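Local coordinates for protein PspGI restriction endonuclease (Pyrococcus sp. GI-H, PDB 3BM3) that probably cleaves double-stranded DNA at a specific sequence as a type II restriction endonuclease, and is captured here in complex with its substrate DNA, at residues I185-D193 with F246-F256; E195-A203 with L222-S230. The protein carries 2 engineered substitutions. All blocks are in the same frame, centred on the assembly; numbering follows the deposited sequence. Where two conformers were deposited one is given.

Contact 1 (I185-D193 with F246-F256); sequences INFWFVGFD and FSDIFDDIIQF
Phe192 meets one face of the Phe246 ring edge-first: Phe192 CE1 stands 4.0 Å above the ring, over its centre, and the planes are inclined at 63°, a T-shaped pair. At the edge of the same Phe246 ring, near its plane, lies Val190 CG1, 3.7 Å from Phe246 CD1. The indole of Trp188 likewise presents its rim to the helix. Ile249 CG1 reaches Trp188 CE3 at 3.8 Å and the backbone Asp252 O lies beside CH2, both close to the indole plane, while Ile253 CG1 approaches CZ3 obliquely. With CG beside the backbone N and anti to the carbonyl carbon (chi1 -60°), the Trp188 six-membered ring reaches this row of helix residues. The ring edge of Phe256 takes the Asn186 amide, their planes 76° apart and ND2 3.3 Å from Phe256 CZ; that nitrogen is satisfied by the carbonyls of Ser152 and Ala154. Val190 CG2 and Ile249 CD1, 3.4 Å apart, are closer than carbons usually pack. No hydrogen bond crosses, and the contact is mostly apolar. The axes of 186-191 and 249-256 run nearly antiparallel, 12.0 Å apart. Trp188 and Val190 face the helix, whereas the alternating Phe187 and Phe189 touch helix 167-181: a central strand of a mixed sheet sandwiched between helices, consistent with the alpha/beta core of the PDDEXK nuclease fold.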
loop_
_atom_site.group_PDB
_atom_site.type_symbol
_atom_site.label_atom_id
_atom_site.label_comp_id
_atom_site.label_asym_id
_atom_site.label_seq_id
_atom_site.Cartn_x
_atom_site.Cartn_y
_atom_site.Cartn_z
ATOM N N ILE C 185 -5.924 -5.892 22.491
ATOM C CA ILE C 185 -5.310 -4.659 22.027
ATOM C C ILE C 185 -6.396 -3.699 21.532
ATOM O O ILE C 185 -7.530 -4.109 21.237
ATOM C CB ILE C 185 -4.261 -4.893 20.945
ATOM C CG1 ILE C 185 -4.892 -5.322 19.613
ATOM C CG2 ILE C 185 -3.213 -5.881 21.419
ATOM C CD1 ILE C 185 -3.853 -5.337 18.471
ATOM N N ASN C 186 -6.032 -2.418 21.483
ATOM C CA ASN C 186 -6.879 -1.360 20.983
ATOM C C ASN C 186 -6.177 -0.809 19.756
ATOM O O ASN C 186 -5.128 -0.213 19.855
ATOM C CB ASN C 186 -7.031 -0.291 22.028
ATOM C CG ASN C 186 -7.652 -0.821 23.284
ATOM O OD1 ASN C 186 -8.796 -1.228 23.277
ATOM N ND2 ASN C 186 -6.866 -0.882 24.354
ATOM N N PHE C 187 -6.771 -1.047 18.607
ATOM C CA PHE C 187 -6.126 -0.690 17.354
ATOM C C PHE C 187 -7.090 0.174 16.578
ATOM O O PHE C 187 -8.184 -0.292 16.213
ATOM C CB PHE C 187 -5.809 -1.948 16.567
ATOM C CG PHE C 187 -4.917 -1.707 15.404
ATOM C CD1 PHE C 187 -3.569 -1.963 15.490
ATOM C CD2 PHE C 187 -5.433 -1.216 14.214
ATOM C CE1 PHE C 187 -2.733 -1.731 14.414
ATOM C CE2 PHE C 187 -4.597 -0.978 13.140
ATOM C CZ PHE C 187 -3.271 -1.251 13.238
ATOM N N TRP C 188 -6.706 1.439 16.363
ATOM C CA TRP C 188 -7.589 2.394 15.736
ATOM C C TRP C 188 -6.966 2.835 14.429
ATOM O O TRP C 188 -5.767 2.994 14.339
ATOM C CB TRP C 188 -7.829 3.623 16.617
ATOM C CG TRP C 188 -8.453 3.347 17.948
ATOM C CD1 TRP C 188 -8.838 2.152 18.451
ATOM C CD2 TRP C 188 -8.724 4.315 18.969
ATOM N NE1 TRP C 188 -9.328 2.306 19.730
ATOM C CE2 TRP C 188 -9.294 3.630 20.054
ATOM C CE3 TRP C 188 -8.601 5.705 19.043
ATOM C CZ2 TRP C 188 -9.698 4.289 21.210
ATOM C CZ3 TRP C 188 -8.978 6.348 20.216
ATOM C CH2 TRP C 188 -9.538 5.645 21.255
ATOM N N PHE C 189 -7.811 3.037 13.432
ATOM C CA PHE C 189 -7.356 3.455 12.123
ATOM C C PHE C 189 -7.871 4.845 11.879
ATOM O O PHE C 189 -9.058 5.144 12.052
ATOM C CB PHE C 189 -7.951 2.547 11.063
ATOM C CG PHE C 189 -7.587 2.925 9.660
ATOM C CD1 PHE C 189 -6.441 2.398 9.078
ATOM C CD2 PHE C 189 -8.341 3.813 8.954
ATOM C CE1 PHE C 189 -6.065 2.779 7.791
ATOM C CE2 PHE C 189 -7.964 4.186 7.660
ATOM C CZ PHE C 189 -6.850 3.650 7.091
ATOM N N VAL C 190 -6.977 5.676 11.373
ATOM C CA VAL C 190 -7.308 7.032 10.979
ATOM C C VAL C 190 -6.928 7.223 9.512
ATOM O O VAL C 190 -5.790 6.996 9.148
ATOM C CB VAL C 190 -6.515 8.063 11.805
ATOM C CG1 VAL C 190 -6.825 9.454 11.338
ATOM C CG2 VAL C 190 -6.769 7.879 13.266
ATOM N N GLY C 191 -7.901 7.649 8.715
ATOM C CA GLY C 191 -7.677 7.970 7.330
ATOM C C GLY C 191 -8.061 9.403 7.162
ATOM O O GLY C 191 -8.908 9.923 7.902
ATOM N N PHE C 192 -7.396 10.089 6.262
ATOM C CA PHE C 192 -7.698 11.485 6.038
ATOM C C PHE C 192 -8.043 11.629 4.556
ATOM O O PHE C 192 -7.364 12.298 3.784
ATOM C CB PHE C 192 -6.516 12.344 6.456
ATOM C CG PHE C 192 -6.916 13.706 6.949
ATOM C CD1 PHE C 192 -7.720 13.819 8.040
ATOM C CD2 PHE C 192 -6.468 14.854 6.319
ATOM C CE1 PHE C 192 -8.137 15.068 8.499
ATOM C CE2 PHE C 192 -6.859 16.091 6.787
ATOM C CZ PHE C 192 -7.677 16.173 7.903
ATOM N N ASP C 193 -9.129 10.959 4.190
ATOM C CA ASP C 193 -9.428 10.644 2.800
ATOM C C ASP C 193 -10.896 10.791 2.608
ATOM O O ASP C 193 -11.691 10.043 3.161
ATOM C CB ASP C 193 -8.955 9.213 2.464
ATOM C CG ASP C 193 -9.051 8.874 0.997
ATOM O OD1 ASP C 193 -9.818 9.537 0.275
ATOM O OD2 ASP C 193 -8.379 7.896 0.579
ATOM N N PHE C 246 -12.632 12.136 12.455
ATOM C CA PHE C 246 -11.283 12.464 12.874
ATOM C C PHE C 246 -11.264 13.364 14.105
ATOM O O PHE C 246 -10.517 13.151 15.042
ATOM C CB PHE C 246 -10.563 13.150 11.721
ATOM C CG PHE C 246 -9.195 13.646 12.081
ATOM C CD1 PHE C 246 -8.109 12.803 12.016
ATOM C CD2 PHE C 246 -8.999 14.944 12.519
ATOM C CE1 PHE C 246 -6.848 13.265 12.323
ATOM C CE2 PHE C 246 -7.729 15.399 12.847
ATOM C CZ PHE C 246 -6.666 14.549 12.742
ATOM N N SER C 247 -12.116 14.368 14.110
ATOM C CA SER C 247 -12.094 15.292 15.214
ATOM C C SER C 247 -12.347 14.641 16.542
ATOM O O SER C 247 -11.967 15.188 17.589
ATOM C CB SER C 247 -13.106 16.401 14.963
ATOM O OG SER C 247 -12.604 17.247 13.967
ATOM N N ASP C 248 -13.043 13.505 16.521
ATOM C CA ASP C 248 -13.445 12.839 17.745
ATOM C C ASP C 248 -12.317 12.076 18.394
ATOM O O ASP C 248 -12.430 11.668 19.567
ATOM C CB ASP C 248 -14.520 11.794 17.465
ATOM C CG ASP C 248 -15.824 12.373 17.033
ATOM O OD1 ASP C 248 -15.996 13.572 17.107
ATOM O OD2 ASP C 248 -16.674 11.578 16.601
ATOM N N ILE C 249 -11.230 11.836 17.664
ATOM C CA ILE C 249 -10.257 10.897 18.179
ATOM C C ILE C 249 -9.591 11.436 19.454
ATOM O O ILE C 249 -9.207 10.688 20.313
ATOM C CB ILE C 249 -9.220 10.493 17.136
ATOM C CG1 ILE C 249 -8.458 9.252 17.599
ATOM C CG2 ILE C 249 -8.280 11.686 16.788
ATOM C CD1 ILE C 249 -7.592 8.596 16.534
ATOM N N PHE C 250 -9.470 12.735 19.572
ATOM C CA PHE C 250 -8.732 13.327 20.673
ATOM C C PHE C 250 -9.439 13.138 21.995
ATOM O O PHE C 250 -8.847 12.628 22.960
ATOM C CB PHE C 250 -8.412 14.767 20.325
ATOM C CG PHE C 250 -7.635 14.841 19.055
ATOM C CD1 PHE C 250 -6.318 14.458 19.038
ATOM C CD2 PHE C 250 -8.262 15.109 17.845
ATOM C CE1 PHE C 250 -5.622 14.440 17.867
ATOM C CE2 PHE C 250 -7.571 15.087 16.672
ATOM C CZ PHE C 250 -6.249 14.749 16.675
ATOM N N ASP C 251 -10.722 13.446 22.021
ATOM C CA ASP C 251 -11.503 13.193 23.214
ATOM C C ASP C 251 -11.651 11.689 23.443
ATOM O O ASP C 251 -11.647 11.225 24.567
ATOM C CB ASP C 251 -12.860 13.869 23.102
ATOM C CG ASP C 251 -13.674 13.709 24.360
ATOM O OD1 ASP C 251 -13.129 14.091 25.401
ATOM O OD2 ASP C 251 -14.796 13.146 24.288
ATOM N N ASP C 252 -11.752 10.903 22.365
ATOM C CA ASP C 252 -11.848 9.444 22.503
ATOM C C ASP C 252 -10.611 8.904 23.210
ATOM O O ASP C 252 -10.693 8.011 24.055
ATOM C CB ASP C 252 -11.986 8.791 21.142
ATOM C CG ASP C 252 -13.359 8.956 20.517
ATOM O OD1 ASP C 252 -14.265 9.541 21.146
ATOM O OD2 ASP C 252 -13.533 8.451 19.378
ATOM N N ILE C 253 -9.453 9.442 22.863
ATOM C CA ILE C 253 -8.220 9.016 23.500
ATOM C C ILE C 253 -8.255 9.422 24.975
ATOM O O ILE C 253 -7.947 8.636 25.869
ATOM C CB ILE C 253 -6.998 9.651 22.846
ATOM C CG1 ILE C 253 -6.781 9.069 21.452
ATOM C CG2 ILE C 253 -5.756 9.406 23.689
ATOM C CD1 ILE C 253 -5.865 9.965 20.583
ATOM N N ILE C 254 -8.640 10.669 25.209
ATOM C CA ILE C 254 -8.760 11.192 26.592
ATOM C C ILE C 254 -9.672 10.273 27.410
ATOM O O ILE C 254 -9.346 9.896 28.540
ATOM C CB ILE C 254 -9.297 12.634 26.600
ATOM C CG1 ILE C 254 -8.177 13.602 26.159
ATOM C CG2 ILE C 254 -9.780 13.011 28.007
ATOM C CD1 ILE C 254 -8.653 14.960 25.721
ATOM N N GLN C 255 -10.819 9.913 26.857
ATOM C CA GLN C 255 -11.780 9.084 27.596
ATOM C C GLN C 255 -11.265 7.668 27.802
ATOM O O GLN C 255 -11.476 7.044 28.847
ATOM C CB GLN C 255 -13.113 9.033 26.875
ATOM C CG GLN C 255 -13.775 10.400 26.693
ATOM C CD GLN C 255 -14.065 11.091 28.003
ATOM O OE1 GLN C 255 -14.424 10.444 28.975
ATOM N NE2 GLN C 255 -13.940 12.410 28.026
ATOM N N PHE C 256 -10.594 7.152 26.788
ATOM C CA PHE C 256 -9.947 5.876 26.918
ATOM C C PHE C 256 -8.925 5.909 28.044
ATOM O O PHE C 256 -8.925 5.041 28.891
ATOM C CB PHE C 256 -9.251 5.489 25.620
ATOM C CG PHE C 256 -8.463 4.242 25.734
ATOM C CD1 PHE C 256 -9.027 3.010 25.415
ATOM C CD2 PHE C 256 -7.142 4.295 26.165
ATOM C CE1 PHE C 256 -8.269 1.849 25.539
ATOM C CE2 PHE C 256 -6.402 3.165 26.314
ATOM C CZ PHE C 256 -6.960 1.927 25.996
#

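Contact 2 (E195-A203 with L222-S230); sequences EFTIYSAIA and LIEEIKRIS
Ile198 and Leu222, the residues with the most surface buried here, meet where Leu222 CD1 presses on the first turn of helix 198-206, 3.5 Å from Ile198 CA. The other Leu222 branch, CD2, turns toward the edge of the Phe196 ring. Ile198 extends its CG1 branch anti to the backbone N (chi1 -180°), carrying CD1 to Ile226 CG1 at 3.5 Å and on to Ile229 CD1, which it meets tip to tip at a tight 3.3 Å. With an alanine here CG1, CG2 and CD1 are gone, and a gap would probably open in front of Ile226 and Ile229, although Leu222 CD1 would still meet backbone and CB. The polar border is bridged by water: it accepts from Ile198 N at 2.8 Å and donates to Glu225 OE1 at 2.7 Å, while Glu225 OE2 makes a salt bridge to Arg218. Just before Ile198, Thr197 is the N-cap: its OG1 accepts from Ser200 N at 3.0 Å, and it packs on a DNA phosphate. Ser200 OG, lying over one face of the Phe196 ring, donates back to Thr197 O at 2.8 Å. The axes of 198-203 and 222-227 approach to 10.6 Å and cross at -78°. Ala201, Leu222 and Ile226 also touch Ile243, which makes this a crossed helix pair beside strand 243-245, an outermost strand of the mixed sheet, with a capped helix start at the DNA backbone.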
loop_
_atom_site.group_PDB
_atom_site.type_symbol
_atom_site.label_atom_id
_atom_site.label_comp_id
_atom_site.label_asym_id
_atom_site.label_seq_id
_atom_site.Cartn_x
_atom_site.Cartn_y
_atom_site.Cartn_z
ATOM N N GLU C 195 -12.480 9.998 0.099
ATOM C CA GLU C 195 -12.994 8.885 -0.684
ATOM C C GLU C 195 -12.906 7.566 0.067
ATOM O O GLU C 195 -13.005 6.507 -0.506
ATOM C CB GLU C 195 -12.261 8.796 -2.029
ATOM C CG GLU C 195 -12.399 10.051 -2.872
ATOM C CD GLU C 195 -13.828 10.591 -2.977
ATOM O OE1 GLU C 195 -14.771 9.787 -3.239
ATOM O OE2 GLU C 195 -14.006 11.828 -2.817
ATOM N N PHE C 196 -12.770 7.655 1.381
ATOM C CA PHE C 196 -12.732 6.466 2.223
ATOM C C PHE C 196 -14.011 5.653 1.989
ATOM O O PHE C 196 -15.085 6.201 2.008
ATOM C CB PHE C 196 -12.613 6.896 3.661
ATOM C CG PHE C 196 -12.385 5.757 4.607
ATOM C CD1 PHE C 196 -11.171 5.092 4.629
ATOM C CD2 PHE C 196 -13.391 5.311 5.427
ATOM C CE1 PHE C 196 -10.963 4.042 5.502
ATOM C CE2 PHE C 196 -13.179 4.272 6.281
ATOM C CZ PHE C 196 -11.991 3.654 6.344
ATOM N N THR C 197 -13.880 4.345 1.785
ATOM C CA THR C 197 -15.005 3.512 1.368
ATOM C C THR C 197 -15.703 2.787 2.515
ATOM O O THR C 197 -15.112 2.467 3.538
ATOM C CB THR C 197 -14.554 2.431 0.376
ATOM O OG1 THR C 197 -13.819 1.419 1.080
ATOM C CG2 THR C 197 -13.677 3.059 -0.725
ATOM N N ILE C 198 -16.984 2.518 2.295
ATOM C CA ILE C 198 -17.780 1.751 3.260
ATOM C C ILE C 198 -17.215 0.368 3.456
ATOM O O ILE C 198 -17.123 -0.094 4.582
ATOM C CB ILE C 198 -19.251 1.696 2.834
ATOM C CG1 ILE C 198 -20.089 0.911 3.829
ATOM C CG2 ILE C 198 -19.390 1.049 1.472
ATOM C CD1 ILE C 198 -21.609 0.887 3.445
ATOM N N TYR C 199 -16.814 -0.289 2.385
ATOM C CA TYR C 199 -16.296 -1.650 2.512
ATOM C C TYR C 199 -15.096 -1.638 3.436
ATOM O O TYR C 199 -14.986 -2.488 4.313
ATOM C CB TYR C 199 -15.927 -2.275 1.183
ATOM C CG TYR C 199 -15.336 -3.636 1.328
ATOM C CD1 TYR C 199 -16.122 -4.713 1.667
ATOM C CD2 TYR C 199 -13.975 -3.861 1.097
ATOM C CE1 TYR C 199 -15.569 -5.978 1.824
ATOM C CE2 TYR C 199 -13.434 -5.103 1.214
ATOM C CZ TYR C 199 -14.222 -6.168 1.592
ATOM O OH TYR C 199 -13.643 -7.408 1.696
ATOM N N SER C 200 -14.197 -0.667 3.236
ATOM C CA SER C 200 -12.975 -0.658 4.015
ATOM C C SER C 200 -13.316 -0.518 5.492
ATOM O O SER C 200 -12.722 -1.187 6.336
ATOM C CB SER C 200 -12.019 0.415 3.514
ATOM O OG SER C 200 -12.443 1.711 3.805
ATOM N N ALA C 201 -14.303 0.322 5.791
ATOM C CA ALA C 201 -14.700 0.567 7.190
ATOM C C ALA C 201 -15.225 -0.730 7.793
ATOM O O ALA C 201 -14.796 -1.187 8.859
ATOM C CB ALA C 201 -15.740 1.679 7.259
ATOM N N ILE C 202 -16.178 -1.327 7.098
ATOM C CA ILE C 202 -16.840 -2.537 7.588
ATOM C C ILE C 202 -15.857 -3.701 7.720
ATOM O O ILE C 202 -15.773 -4.346 8.751
ATOM C CB ILE C 202 -18.019 -2.901 6.679
ATOM C CG1 ILE C 202 -19.072 -1.786 6.751
ATOM C CG2 ILE C 202 -18.605 -4.230 7.097
ATOM C CD1 ILE C 202 -20.207 -1.981 5.774
ATOM N N ALA C 203 -15.106 -3.973 6.657
ATOM C CA ALA C 203 -14.118 -5.042 6.675
ATOM C C ALA C 203 -13.091 -4.824 7.807
ATOM O O ALA C 203 -12.764 -5.727 8.516
ATOM C CB ALA C 203 -13.420 -5.137 5.309
ATOM N N LEU C 222 -20.511 8.746 4.498
ATOM C CA LEU C 222 -20.159 7.363 4.750
ATOM C C LEU C 222 -21.230 6.699 5.575
ATOM O O LEU C 222 -21.686 5.599 5.239
ATOM C CB LEU C 222 -18.779 7.253 5.424
ATOM C CG LEU C 222 -18.469 5.848 5.929
ATOM C CD1 LEU C 222 -18.494 4.827 4.779
ATOM C CD2 LEU C 222 -17.159 5.838 6.692
ATOM N N ILE C 223 -21.665 7.369 6.634
ATOM C CA ILE C 223 -22.734 6.847 7.472
ATOM C C ILE C 223 -24.027 6.699 6.661
ATOM O O ILE C 223 -24.742 5.700 6.799
ATOM C CB ILE C 223 -22.931 7.719 8.728
ATOM C CG1 ILE C 223 -21.685 7.713 9.625
ATOM C CG2 ILE C 223 -24.179 7.275 9.520
ATOM C CD1 ILE C 223 -21.161 6.358 10.019
ATOM N N GLU C 224 -24.300 7.648 5.776
ATOM C CA GLU C 224 -25.497 7.581 4.949
ATOM C C GLU C 224 -25.466 6.341 4.062
ATOM O O GLU C 224 -26.475 5.651 3.914
ATOM C CB GLU C 224 -25.635 8.842 4.091
ATOM C CG GLU C 224 -26.928 8.893 3.277
ATOM C CD GLU C 224 -28.148 8.654 4.140
ATOM O OE1 GLU C 224 -28.190 9.248 5.238
ATOM O OE2 GLU C 224 -29.063 7.885 3.724
ATOM N N GLU C 225 -24.307 6.063 3.463
ATOM C CA GLU C 225 -24.137 4.851 2.673
ATOM C C GLU C 225 -24.436 3.615 3.500
ATOM O O GLU C 225 -25.131 2.707 3.047
ATOM C CB GLU C 225 -22.734 4.742 2.112
ATOM C CG GLU C 225 -22.435 5.662 0.998
ATOM C CD GLU C 225 -21.059 5.404 0.430
ATOM O OE1 GLU C 225 -20.671 4.220 0.325
ATOM O OE2 GLU C 225 -20.380 6.380 0.071
ATOM N N ILE C 226 -23.900 3.576 4.712
ATOM C CA ILE C 226 -24.149 2.473 5.614
ATOM C C ILE C 226 -25.659 2.322 5.870
ATOM O O ILE C 226 -26.218 1.227 5.776
ATOM C CB ILE C 226 -23.333 2.662 6.911
ATOM C CG1 ILE C 226 -21.845 2.462 6.588
ATOM C CG2 ILE C 226 -23.804 1.712 8.002
ATOM C CD1 ILE C 226 -20.862 2.742 7.752
ATOM N N LYS C 227 -26.309 3.442 6.147
ATOM C CA LYS C 227 -27.747 3.446 6.457
ATOM C C LYS C 227 -28.593 3.000 5.273
ATOM O O LYS C 227 -29.714 2.521 5.459
ATOM C CB LYS C 227 -28.177 4.831 6.932
ATOM C CG LYS C 227 -27.694 5.153 8.347
ATOM C CD LYS C 227 -28.299 6.455 8.833
ATOM C CE LYS C 227 -27.827 6.878 10.223
ATOM N NZ LYS C 227 -28.291 8.305 10.542
ATOM N N ARG C 228 -28.061 3.164 4.063
ATOM C CA ARG C 228 -28.764 2.810 2.833
ATOM C C ARG C 228 -28.595 1.348 2.456
ATOM O O ARG C 228 -29.175 0.890 1.464
ATOM C CB ARG C 228 -28.320 3.712 1.677
ATOM C CG ARG C 228 -28.793 5.158 1.837
ATOM C CD ARG C 228 -28.256 6.054 0.738
ATOM N NE ARG C 228 -29.056 5.977 -0.489
ATOM C CZ ARG C 228 -30.049 6.806 -0.832
ATOM N NH1 ARG C 228 -30.431 7.817 -0.038
ATOM N NH2 ARG C 228 -30.680 6.619 -1.995
ATOM N N ILE C 229 -27.795 0.604 3.218
ATOM C CA ILE C 229 -27.783 -0.840 3.054
ATOM C C ILE C 229 -29.123 -1.311 3.645
ATOM O O ILE C 229 -29.418 -1.064 4.816
ATOM C CB ILE C 229 -26.581 -1.505 3.736
ATOM C CG1 ILE C 229 -25.282 -1.033 3.080
ATOM C CG2 ILE C 229 -26.724 -3.021 3.644
ATOM C CD1 ILE C 229 -23.997 -1.403 3.850
ATOM N N SER C 230 -29.973 -1.899 2.821
ATOM C CA SER C 230 -31.351 -2.191 3.265
ATOM C C SER C 230 -31.548 -3.637 3.653
ATOM O O SER C 230 -32.602 -4.006 4.156
ATOM C CB SER C 230 -32.363 -1.800 2.188
ATOM O OG SER C 230 -32.197 -0.431 1.863
HETATM O O HOH W 1 -18.014 3.767 -0.009
#

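In the fold
Along the chain the segments come in the order 185-193, 195-203, 222-230 and 246-256, so contact 2 falls wholly between the two halves of contact 1. Their centres lie 18 Å apart, yet they meet directly: Phe189 CE2 packs 3.7 Å from Phe196 CE1, linking strand 186-191 to the residues leading into helix 198-206. Both belong to the fold around the five-stranded mixed sheet, contact 1 at its middle strand and contact 2 near strand 243-245. Contact 1 touches no other protein chain, and its nearest atom is about 6 Å from the DNA. Contact 2, whose nearest atom is about 4 Å from the DNA, is the one that meets both the nucleic acid and the second subunit.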